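Beta-galactosidase (Trichoderma reesei, PDB 3OG2) probably hydrolyses terminal non-reducing beta-D-galactose residues of beta-D-galactosides, as a glycoside hydrolase of family 35. Local coordinates at residues L212-F218 / V232-D238; P273-F279 / V316-Y322; V907-A911 / G929-S933. All coordinates share one frame; numbering follows the deposited sequence.

Contact 1: L212-F218 / V232-D238; sequences LINNDAF and VDIYGHD
Y235 and D216 meet through a short hydrogen bond: the phenol OH donates to D216 OD2 over 2.6 Å, reaching the anti side of an oxygen that lies at the ring edge. Ring and carboxylate stand nearly perpendicular. The Y235 side chain sets out away from 212-218, but with CG anti to the backbone N (chi1 177°) the ring is brought back across N214 to D216. N214 CG sits between its own N and carbonyl carbon (chi1 66°), which swings OD1 inward to take G236 N at 2.8 Å in a nearly straight bond, while V232 CG2 packs on the N214 amide, the two side chains crossing at about a right angle.

At the start, L212 O collects two amides, D233 N at 2.9 Å and I234 N at 3.0 Å. D233 OD2 repays L212 N, also at 2.9 Å, and has a second partner in R204. I213 CD1 lies against I234 CG2, 3.7 Å away. In the TIM barrel 212-218 fills the place of the fifth strand, between strand 172-177, which it meets through I213 and Y175, and strand 236-239. Near the galactose-binding residues, N215 ND2 makes a weak bond to D238 OD2, 3.2 Å long; its amide is held chiefly by E180 N and N179.

A phenylalanine in place of Y235 would probably leave D216 OD2 short of its hydroxyl donor and G221 N without its mate. The buried D216 carboxylate also takes T222 N on OD2 and S182 OG on OD1, a ring of donors likely to keep it ionised.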
loop_
_atom_site.group_PDB
_atom_site.type_symbol
_atom_site.label_atom_id
_atom_site.label_comp_id
_atom_site.label_asym_id
_atom_site.label_seq_id
_atom_site.Cartn_x
_atom_site.Cartn_y
_atom_site.Cartn_z
ATOM N N LEU A 212 -22.501 1.588 -5.378
ATOM C CA LEU A 212 -21.386 1.167 -6.246
ATOM C C LEU A 212 -20.660 2.405 -6.760
ATOM O O LEU A 212 -21.302 3.345 -7.244
ATOM C CB LEU A 212 -21.897 0.376 -7.475
ATOM C CG LEU A 212 -22.689 -0.873 -7.123
ATOM C CD1 LEU A 212 -23.252 -1.480 -8.412
ATOM C CD2 LEU A 212 -21.806 -1.819 -6.327
ATOM N N ILE A 213 -19.356 2.388 -6.652
ATOM C CA ILE A 213 -18.500 3.495 -7.103
ATOM C C ILE A 213 -17.463 2.916 -8.018
ATOM O O ILE A 213 -16.941 1.809 -7.790
ATOM C CB ILE A 213 -17.873 4.166 -5.884
ATOM C CG1 ILE A 213 -17.133 5.471 -6.257
ATOM C CG2 ILE A 213 -16.950 3.248 -5.081
ATOM C CD1 ILE A 213 -16.840 6.380 -5.047
ATOM N N ASN A 214 -17.164 3.631 -9.108
ATOM C CA ASN A 214 -16.114 3.129 -9.993
ATOM C C ASN A 214 -14.867 4.014 -9.896
ATOM O O ASN A 214 -14.795 4.945 -9.126
ATOM C CB ASN A 214 -16.606 3.006 -11.466
ATOM C CG ASN A 214 -16.913 4.339 -12.104
ATOM O OD1 ASN A 214 -17.084 5.394 -11.477
ATOM N ND2 ASN A 214 -17.118 4.249 -13.389
ATOM N N ASN A 215 -13.851 3.624 -10.697
ATOM C CA ASN A 215 -12.585 4.312 -10.649
ATOM C C ASN A 215 -11.989 4.430 -12.023
ATOM O O ASN A 215 -10.995 3.809 -12.376
ATOM C CB ASN A 215 -11.603 3.634 -9.661
ATOM C CG ASN A 215 -11.084 2.289 -10.072
ATOM O OD1 ASN A 215 -11.829 1.487 -10.663
ATOM N ND2 ASN A 215 -9.826 2.014 -9.770
ATOM N N ASP A 216 -12.596 5.261 -12.833
ATOM C CA ASP A 216 -12.084 5.552 -14.162
ATOM C C ASP A 216 -10.635 6.015 -14.065
ATOM O O ASP A 216 -10.292 6.798 -13.167
ATOM C CB ASP A 216 -12.992 6.582 -14.799
ATOM C CG ASP A 216 -13.174 6.552 -16.316
ATOM O OD1 ASP A 216 -12.477 5.766 -16.998
ATOM O OD2 ASP A 216 -13.995 7.375 -16.801
ATOM N N ALA A 217 -9.752 5.540 -14.958
ATOM C CA ALA A 217 -8.343 5.906 -14.859
ATOM C C ALA A 217 -8.083 7.387 -15.004
ATOM O O ALA A 217 -7.070 7.945 -14.512
ATOM C CB ALA A 217 -7.520 5.126 -15.859
ATOM N N PHE A 218 -8.978 8.041 -15.741
ATOM C CA PHE A 218 -8.932 9.473 -15.988
ATOM C C PHE A 218 -10.386 9.890 -16.086
ATOM O O PHE A 218 -11.293 9.032 -16.110
ATOM C CB PHE A 218 -8.112 9.779 -17.262
ATOM C CG PHE A 218 -8.799 9.253 -18.512
ATOM C CD1 PHE A 218 -8.656 7.939 -18.916
ATOM C CD2 PHE A 218 -9.600 10.079 -19.282
ATOM C CE1 PHE A 218 -9.306 7.452 -20.064
ATOM C CE2 PHE A 218 -10.249 9.612 -20.431
ATOM C CZ PHE A 218 -10.097 8.291 -20.811
ATOM N N VAL A 232 -22.732 2.981 -12.710
ATOM C CA VAL A 232 -22.673 2.824 -11.239
ATOM C C VAL A 232 -23.406 3.961 -10.561
ATOM O O VAL A 232 -24.012 4.839 -11.192
ATOM C CB VAL A 232 -21.211 2.732 -10.767
ATOM C CG1 VAL A 232 -20.533 1.476 -11.348
ATOM C CG2 VAL A 232 -20.413 3.983 -11.115
ATOM N N ASP A 233 -23.377 3.967 -9.218
ATOM C CA ASP A 233 -24.101 4.973 -8.459
ATOM C C ASP A 233 -23.330 6.286 -8.347
ATOM O O ASP A 233 -23.896 7.367 -8.426
ATOM C CB ASP A 233 -24.399 4.441 -7.075
ATOM C CG ASP A 233 -25.317 3.237 -7.136
ATOM O OD1 ASP A 233 -26.348 3.299 -7.881
ATOM O OD2 ASP A 233 -25.090 2.291 -6.389
ATOM N N ILE A 234 -22.018 6.159 -8.086
ATOM C CA ILE A 234 -21.182 7.339 -7.864
ATOM C C ILE A 234 -20.006 7.215 -8.831
ATOM O O ILE A 234 -19.276 6.207 -8.804
ATOM C CB ILE A 234 -20.678 7.441 -6.405
ATOM C CG1 ILE A 234 -21.859 7.556 -5.438
ATOM C CG2 ILE A 234 -19.630 8.523 -6.291
ATOM C CD1 ILE A 234 -21.453 7.471 -3.955
ATOM N N TYR A 235 -19.807 8.209 -9.686
ATOM C CA TYR A 235 -18.698 8.186 -10.619
ATOM C C TYR A 235 -17.403 8.555 -9.892
ATOM O O TYR A 235 -17.348 9.641 -9.275
ATOM C CB TYR A 235 -18.958 9.207 -11.755
ATOM C CG TYR A 235 -17.796 9.264 -12.710
ATOM C CD1 TYR A 235 -17.552 8.241 -13.640
ATOM C CD2 TYR A 235 -16.909 10.376 -12.670
ATOM C CE1 TYR A 235 -16.473 8.270 -14.527
ATOM C CE2 TYR A 235 -15.842 10.383 -13.573
ATOM C CZ TYR A 235 -15.634 9.358 -14.476
ATOM O OH TYR A 235 -14.565 9.438 -15.357
ATOM N N GLY A 236 -16.407 7.711 -9.969
ATOM C CA GLY A 236 -15.093 7.986 -9.373
ATOM C C GLY A 236 -14.027 7.959 -10.491
ATOM O O GLY A 236 -14.211 7.288 -11.498
ATOM N N HIS A 237 -12.937 8.693 -10.225
ATOM C CA HIS A 237 -11.797 8.530 -11.113
ATOM C C HIS A 237 -10.509 8.657 -10.303
ATOM O O HIS A 237 -10.530 8.947 -9.106
ATOM C CB HIS A 237 -11.826 9.493 -12.313
ATOM C CG HIS A 237 -11.508 10.926 -12.028
ATOM N ND1 HIS A 237 -10.222 11.400 -11.849
ATOM C CD2 HIS A 237 -12.352 11.979 -11.880
ATOM C CE1 HIS A 237 -10.322 12.730 -11.618
ATOM N NE2 HIS A 237 -11.585 13.117 -11.622
ATOM N N ASP A 238 -9.416 8.381 -11.001
ATOM C CA ASP A 238 -8.107 8.282 -10.327
ATOM C C ASP A 238 -7.161 9.369 -10.804
ATOM O O ASP A 238 -7.478 10.097 -11.765
ATOM C CB ASP A 238 -7.510 6.911 -10.629
ATOM C CG ASP A 238 -8.349 5.803 -10.007
ATOM O OD1 ASP A 238 -9.262 6.053 -9.192
ATOM O OD2 ASP A 238 -8.095 4.591 -10.315
#

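Contact 2: P273-F279 / V316-Y322; sequences PFSLVEF and VTIFNIY
F319 presents its ring edge to F279, whose CB lies 3.6 Å from F319 CE1; the two rings meet obliquely, their planes 56° apart. Over one face of F319 sits I321 CD1, near the rim, and F43 and Y308 pack round the same ring. The F274 ring carries V316 CG2 over one face, and its CD2 comes within 3.4 Å of V316 CA. On Y322, E278 OE1 lies 4.1 Å above the ring plane toward the rim, the carboxylate only 25° from parallel. The two side chains run side by side, since CG of Y322 is anti to its N (chi1 -174°) and the E278 chain is extended. E278, a galactose-binding residue in another structure of this enzyme, though no galactose is bound here, has its OE1 held by Y240 and its OE2 by R114.

Strands 275-280 and 318-321 are parallel neighbours in the TIM barrel, joined by a beta-alpha-beta crossover that passes through helices 292-298 and 301-313. L276 N bonds I318 O, L276 O bonds N320 N, and after a beta bulge between L276 and F279 the ladder resumes one residue out of step, with F279 N on N320 O. At the bulge V277 O is taken by a side chain rather than a backbone N-H: N320 ND2 donates at 2.9 Å, with V277 O close to the amide plane. That amide is pinned further by S44 on OD1 and E46 on ND2.

At the other end F274 O takes both T317 N and I318 N. S275 OG bonds back to P273 O at 2.8 Å, approaching from above the carbonyl plane, and the same oxygen lies 3.4 Å from I318 CD1. P273 CB rests 3.5 Å from T317 OG1, whose hydrogen-bond partner is H31 O.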
loop_
_atom_site.group_PDB
_atom_site.type_symbol
_atom_site.label_atom_id
_atom_site.label_comp_id
_atom_site.label_asym_id
_atom_site.label_seq_id
_atom_site.Cartn_x
_atom_site.Cartn_y
_atom_site.Cartn_z
ATOM N N PRO A 273 -20.994 12.924 -5.528
ATOM C CA PRO A 273 -19.848 13.634 -4.944
ATOM C C PRO A 273 -18.597 13.516 -5.760
ATOM O O PRO A 273 -18.299 12.450 -6.285
ATOM C CB PRO A 273 -19.684 12.882 -3.607
ATOM C CG PRO A 273 -21.000 12.250 -3.307
ATOM C CD PRO A 273 -21.539 11.853 -4.672
ATOM N N PHE A 274 -17.828 14.590 -5.811
ATOM C CA PHE A 274 -16.522 14.493 -6.488
ATOM C C PHE A 274 -15.623 13.515 -5.729
ATOM O O PHE A 274 -15.313 13.704 -4.561
ATOM C CB PHE A 274 -15.897 15.868 -6.635
ATOM C CG PHE A 274 -14.504 15.815 -7.276
ATOM C CD1 PHE A 274 -14.185 14.947 -8.304
ATOM C CD2 PHE A 274 -13.531 16.688 -6.752
ATOM C CE1 PHE A 274 -12.857 14.889 -8.791
ATOM C CE2 PHE A 274 -12.239 16.628 -7.251
ATOM C CZ PHE A 274 -11.908 15.739 -8.271
ATOM N N SER A 275 -15.257 12.438 -6.446
ATOM C CA SER A 275 -14.583 11.290 -5.843
ATOM C C SER A 275 -13.306 10.899 -6.565
ATOM O O SER A 275 -13.337 10.614 -7.756
ATOM C CB SER A 275 -15.535 10.093 -5.909
ATOM O OG SER A 275 -16.762 10.362 -5.213
ATOM N N LEU A 276 -12.207 10.912 -5.820
ATOM C CA LEU A 276 -10.918 10.455 -6.300
ATOM C C LEU A 276 -10.696 9.107 -5.596
ATOM O O LEU A 276 -10.289 9.045 -4.438
ATOM C CB LEU A 276 -9.781 11.433 -5.982
ATOM C CG LEU A 276 -9.898 12.744 -6.767
ATOM C CD1 LEU A 276 -8.862 13.749 -6.249
ATOM C CD2 LEU A 276 -9.721 12.493 -8.267
ATOM N N VAL A 277 -11.025 8.044 -6.304
ATOM C CA VAL A 277 -11.011 6.712 -5.693
ATOM C C VAL A 277 -9.590 6.202 -5.555
ATOM O O VAL A 277 -9.271 5.381 -4.708
ATOM C CB VAL A 277 -11.904 5.764 -6.536
ATOM C CG1 VAL A 277 -11.792 4.309 -6.069
ATOM C CG2 VAL A 277 -13.319 6.284 -6.358
ATOM N N GLU A 278 -8.636 6.687 -6.378
ATOM C CA GLU A 278 -7.207 6.473 -6.141
ATOM C C GLU A 278 -6.503 7.780 -6.460
ATOM O O GLU A 278 -6.581 8.246 -7.617
ATOM C CB GLU A 278 -6.530 5.429 -7.015
ATOM C CG GLU A 278 -7.203 4.048 -6.885
ATOM C CD GLU A 278 -6.636 3.132 -7.943
ATOM O OE1 GLU A 278 -5.545 3.380 -8.526
ATOM O OE2 GLU A 278 -7.274 2.092 -8.222
ATOM N N PHE A 279 -5.841 8.351 -5.477
ATOM C CA PHE A 279 -4.991 9.507 -5.738
ATOM C C PHE A 279 -3.594 9.180 -5.224
ATOM O O PHE A 279 -3.431 8.612 -4.139
ATOM C CB PHE A 279 -5.553 10.782 -5.100
ATOM C CG PHE A 279 -4.744 11.974 -5.635
ATOM C CD1 PHE A 279 -5.012 12.505 -6.913
ATOM C CD2 PHE A 279 -3.709 12.510 -4.883
ATOM C CE1 PHE A 279 -4.229 13.553 -7.388
ATOM C CE2 PHE A 279 -2.953 13.557 -5.375
ATOM C CZ PHE A 279 -3.187 14.066 -6.626
ATOM N N VAL A 316 -13.041 17.886 -3.525
ATOM C CA VAL A 316 -13.184 16.416 -3.348
ATOM C C VAL A 316 -13.805 16.078 -2.017
ATOM O O VAL A 316 -13.410 16.597 -0.970
ATOM C CB VAL A 316 -11.801 15.774 -3.522
ATOM C CG1 VAL A 316 -10.838 16.070 -2.339
ATOM C CG2 VAL A 316 -11.945 14.276 -3.746
ATOM N N THR A 317 -14.789 15.151 -2.029
ATOM C CA THR A 317 -15.374 14.746 -0.756
ATOM C C THR A 317 -15.331 13.220 -0.582
ATOM O O THR A 317 -15.754 12.750 0.472
ATOM C CB THR A 317 -16.789 15.244 -0.561
ATOM O OG1 THR A 317 -17.561 14.818 -1.689
ATOM C CG2 THR A 317 -16.829 16.797 -0.461
ATOM N N ILE A 318 -14.810 12.475 -1.583
ATOM C CA ILE A 318 -14.476 11.040 -1.340
ATOM C C ILE A 318 -13.052 10.958 -1.898
ATOM O O ILE A 318 -12.861 11.167 -3.114
ATOM C CB ILE A 318 -15.429 10.065 -2.041
ATOM C CG1 ILE A 318 -16.873 10.203 -1.520
ATOM C CG2 ILE A 318 -14.879 8.629 -1.898
ATOM C CD1 ILE A 318 -17.859 9.300 -2.199
ATOM N N PHE A 319 -12.072 10.733 -1.021
ATOM C CA PHE A 319 -10.662 10.937 -1.394
ATOM C C PHE A 319 -9.866 9.797 -0.824
ATOM O O PHE A 319 -9.742 9.700 0.416
ATOM C CB PHE A 319 -10.252 12.298 -0.800
ATOM C CG PHE A 319 -8.855 12.798 -1.178
ATOM C CD1 PHE A 319 -8.155 12.400 -2.309
ATOM C CD2 PHE A 319 -8.305 13.745 -0.332
ATOM C CE1 PHE A 319 -6.910 12.959 -2.622
ATOM C CE2 PHE A 319 -7.048 14.283 -0.632
ATOM C CZ PHE A 319 -6.373 13.906 -1.753
ATOM N N ASN A 320 -9.294 8.924 -1.667
ATOM C CA ASN A 320 -8.557 7.760 -1.198
ATOM C C ASN A 320 -7.120 7.822 -1.694
ATOM O O ASN A 320 -6.882 8.076 -2.874
ATOM C CB ASN A 320 -9.225 6.488 -1.697
ATOM C CG ASN A 320 -8.448 5.229 -1.315
ATOM O OD1 ASN A 320 -8.214 4.966 -0.123
ATOM N ND2 ASN A 320 -8.021 4.443 -2.282
ATOM N N ILE A 321 -6.204 7.605 -0.760
ATOM C CA ILE A 321 -4.772 7.700 -1.034
ATOM C C ILE A 321 -4.173 6.336 -1.296
ATOM O O ILE A 321 -4.160 5.453 -0.437
ATOM C CB ILE A 321 -4.047 8.357 0.174
ATOM C CG1 ILE A 321 -4.637 9.749 0.527
ATOM C CG2 ILE A 321 -2.525 8.431 -0.065
ATOM C CD1 ILE A 321 -4.754 10.672 -0.698
ATOM N N TYR A 322 -3.713 6.127 -2.568
ATOM C CA TYR A 322 -3.183 4.832 -3.027
ATOM C C TYR A 322 -1.673 5.014 -3.096
ATOM O O TYR A 322 -1.255 5.795 -3.984
ATOM C CB TYR A 322 -3.804 4.498 -4.402
ATOM C CG TYR A 322 -3.400 3.107 -4.851
ATOM C CD1 TYR A 322 -2.112 2.784 -5.280
ATOM C CD2 TYR A 322 -4.319 2.045 -4.841
ATOM C CE1 TYR A 322 -1.752 1.537 -5.677
ATOM C CE2 TYR A 322 -3.989 0.754 -5.235
ATOM C CZ TYR A 322 -2.702 0.508 -5.646
ATOM O OH TYR A 322 -2.333 -0.768 -5.998
#

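Contact 3: V907-A911 / G929-S933; sequences VFDNA and GKYVS. With NAG (2-acetamido-2-deoxy-beta-D-glucopyranose), chain C.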
loop_
_atom_site.group_PDB
_atom_site.type_symbol
_atom_site.label_atom_id
_atom_site.label_comp_id
_atom_site.label_asym_id
_atom_site.label_seq_id
_atom_site.Cartn_x
_atom_site.Cartn_y
_atom_site.Cartn_z
ATOM N N VAL A 907 19.305 -8.401 5.249
ATOM C CA VAL A 907 20.021 -7.519 4.320
ATOM C C VAL A 907 21.118 -8.262 3.583
ATOM O O VAL A 907 22.016 -8.821 4.272
ATOM C CB VAL A 907 20.665 -6.302 5.014
ATOM C CG1 VAL A 907 21.420 -5.394 4.051
ATOM C CG2 VAL A 907 19.547 -5.506 5.688
ATOM N N PHE A 908 21.095 -8.262 2.270
ATOM C CA PHE A 908 22.123 -8.847 1.441
ATOM C C PHE A 908 23.143 -7.740 1.118
ATOM O O PHE A 908 22.756 -6.630 0.749
ATOM C CB PHE A 908 21.475 -9.299 0.116
ATOM C CG PHE A 908 20.630 -10.564 0.215
ATOM C CD1 PHE A 908 19.351 -10.551 0.767
ATOM C CD2 PHE A 908 21.072 -11.801 -0.226
ATOM C CE1 PHE A 908 18.576 -11.719 0.851
ATOM C CE2 PHE A 908 20.333 -12.957 -0.181
ATOM C CZ PHE A 908 19.070 -12.920 0.352
ATOM N N ASP A 909 24.423 -8.122 1.209
ATOM C CA ASP A 909 25.507 -7.215 0.811
ATOM C C ASP A 909 25.719 -7.291 -0.695
ATOM O O ASP A 909 25.883 -8.395 -1.224
ATOM C CB ASP A 909 26.771 -7.629 1.569
ATOM C CG ASP A 909 28.012 -6.802 1.491
ATOM O OD1 ASP A 909 27.983 -5.780 0.784
ATOM O OD2 ASP A 909 29.027 -7.146 2.139
ATOM N N ASN A 910 25.696 -6.196 -1.414
ATOM C CA ASN A 910 25.873 -6.313 -2.855
ATOM C C ASN A 910 27.273 -5.857 -3.235
ATOM O O ASN A 910 27.511 -4.635 -3.273
ATOM C CB ASN A 910 24.849 -5.474 -3.602
ATOM C CG ASN A 910 25.008 -5.606 -5.090
ATOM O OD1 ASN A 910 25.614 -6.572 -5.598
ATOM N ND2 ASN A 910 24.479 -4.650 -5.843
ATOM N N ALA A 911 28.139 -6.863 -3.478
ATOM C CA ALA A 911 29.566 -6.653 -3.740
ATOM C C ALA A 911 29.871 -6.490 -5.231
ATOM O O ALA A 911 29.660 -7.433 -5.977
ATOM C CB ALA A 911 30.427 -7.784 -3.196
ATOM N N GLY A 929 11.188 -12.935 -0.250
ATOM C CA GLY A 929 12.145 -12.099 -1.002
ATOM C C GLY A 929 12.672 -12.846 -2.239
ATOM O O GLY A 929 13.020 -14.055 -2.177
ATOM N N LYS A 930 12.727 -12.111 -3.323
ATOM C CA LYS A 930 13.420 -12.514 -4.509
ATOM C C LYS A 930 14.500 -11.448 -4.688
ATOM O O LYS A 930 14.251 -10.289 -4.898
ATOM C CB LYS A 930 12.437 -12.534 -5.715
ATOM C CG LYS A 930 13.137 -12.967 -6.995
ATOM C CD LYS A 930 12.151 -13.429 -8.077
ATOM C CE LYS A 930 11.760 -14.881 -7.931
ATOM N NZ LYS A 930 10.909 -15.403 -9.043
ATOM N N TYR A 931 15.741 -11.922 -4.592
ATOM C CA TYR A 931 16.920 -11.075 -4.677
ATOM C C TYR A 931 17.619 -11.369 -5.986
ATOM O O TYR A 931 17.891 -12.524 -6.293
ATOM C CB TYR A 931 17.862 -11.425 -3.504
ATOM C CG TYR A 931 19.149 -10.611 -3.546
ATOM C CD1 TYR A 931 19.108 -9.272 -3.159
ATOM C CD2 TYR A 931 20.333 -11.163 -3.973
ATOM C CE1 TYR A 931 20.273 -8.499 -3.200
ATOM C CE2 TYR A 931 21.535 -10.446 -4.023
ATOM C CZ TYR A 931 21.469 -9.112 -3.625
ATOM O OH TYR A 931 22.607 -8.335 -3.648
ATOM N N VAL A 932 17.953 -10.324 -6.748
ATOM C CA VAL A 932 18.531 -10.530 -8.053
ATOM C C VAL A 932 19.786 -9.665 -8.098
ATOM O O VAL A 932 19.739 -8.443 -8.256
ATOM C CB VAL A 932 17.567 -10.203 -9.231
ATOM C CG1 VAL A 932 18.299 -10.412 -10.556
ATOM C CG2 VAL A 932 16.311 -11.077 -9.145
ATOM N N SER A 933 20.931 -10.338 -7.952
ATOM C CA SER A 933 22.143 -9.583 -7.577
ATOM C C SER A 933 22.607 -8.661 -8.701
ATOM O O SER A 933 23.247 -7.626 -8.432
ATOM C CB SER A 933 23.269 -10.545 -7.146
ATOM O OG SER A 933 23.925 -11.072 -8.312
HETATM C C1 NAG C . 24.396 -4.782 -7.267
HETATM C C2 NAG C . 22.989 -4.309 -7.675
HETATM C C3 NAG C . 22.913 -4.317 -9.208
HETATM C C4 NAG C . 24.018 -3.442 -9.818
HETATM C C5 NAG C . 25.387 -3.840 -9.214
HETATM C C6 NAG C . 26.498 -2.894 -9.658
HETATM C C7 NAG C . 21.182 -4.979 -6.172
HETATM C C8 NAG C . 20.487 -6.169 -5.523
HETATM N N2 NAG C . 22.023 -5.283 -7.146
HETATM O O3 NAG C . 21.624 -3.880 -9.603
HETATM O O4 NAG C . 24.090 -3.729 -11.205
HETATM O O5 NAG C . 25.327 -3.857 -7.803
HETATM O O6 NAG C . 27.746 -3.504 -9.265
HETATM O O7 NAG C . 21.010 -3.841 -5.773
HETATM O O HOH W 1 24.937 -9.807 -3.324
#
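F908 and Y931 form an offset stack, centroids 4.3 Å apart and planes only 11° from parallel. The side chains slide past each other in opposite directions, which puts each CB over the other ring: F908 CB is a CH-pi donor to the Y931 face, lying 3.6 Å from Y931 CE1, and Y931 CB sits almost squarely above the F908 ring. From the other side of the Y931 plane the acetamido methyl of the sugar comes in obliquely, NAG C8 lying 3.3 Å from Y931 CE1. The phenol oxygen touches N910 CB and shares a water with D909 O; the water is 2.8 Å from Y931 OH and donates to D909 O.

The two strands belong to different sheets, 900-908 in one and 926-932 at the outer edge of the other, so the stack is face-to-face packing inside a beta-sandwich of the galactose-binding-domain type. Y917 and A919, on the strand next to 926-932, also pack against F908.

N910 heads an N-X-T glycosylation sequon, and its ND2 is bonded to NAG C1 at 1.4 Å. With CG anti to the backbone N (chi1 -179°) the asparagine reaches across to the opposite segment, where NAG N2 donates to S933 O at 2.9 Å. T912 OG1 is also hydrogen-bonded to the sugar, and S933 OG is itself fixed by Y917 N.

In the fold
Contacts 1, 2 and 3 follow one another along the chain, each closing before the next opens. The first two lie in the TIM barrel, centres about 9 Å apart. They share a sheet: strand 236-239 of contact 1 neighbours strand 275-280 of contact 2, and H237 O meets V277 N at 3.0 Å in a probable hydrogen bond. Together they probably form part of the wall of the galactose site, with N215 ND2 making a weak hydrogen bond to E278 OE2. Contact 3 belongs to a far beta-sandwich domain on the opposite side of the chain's centre, its centre about 40 Å from contact 1's and 37 Å from contact 2's, joining sheets and glycan rather than lining the site.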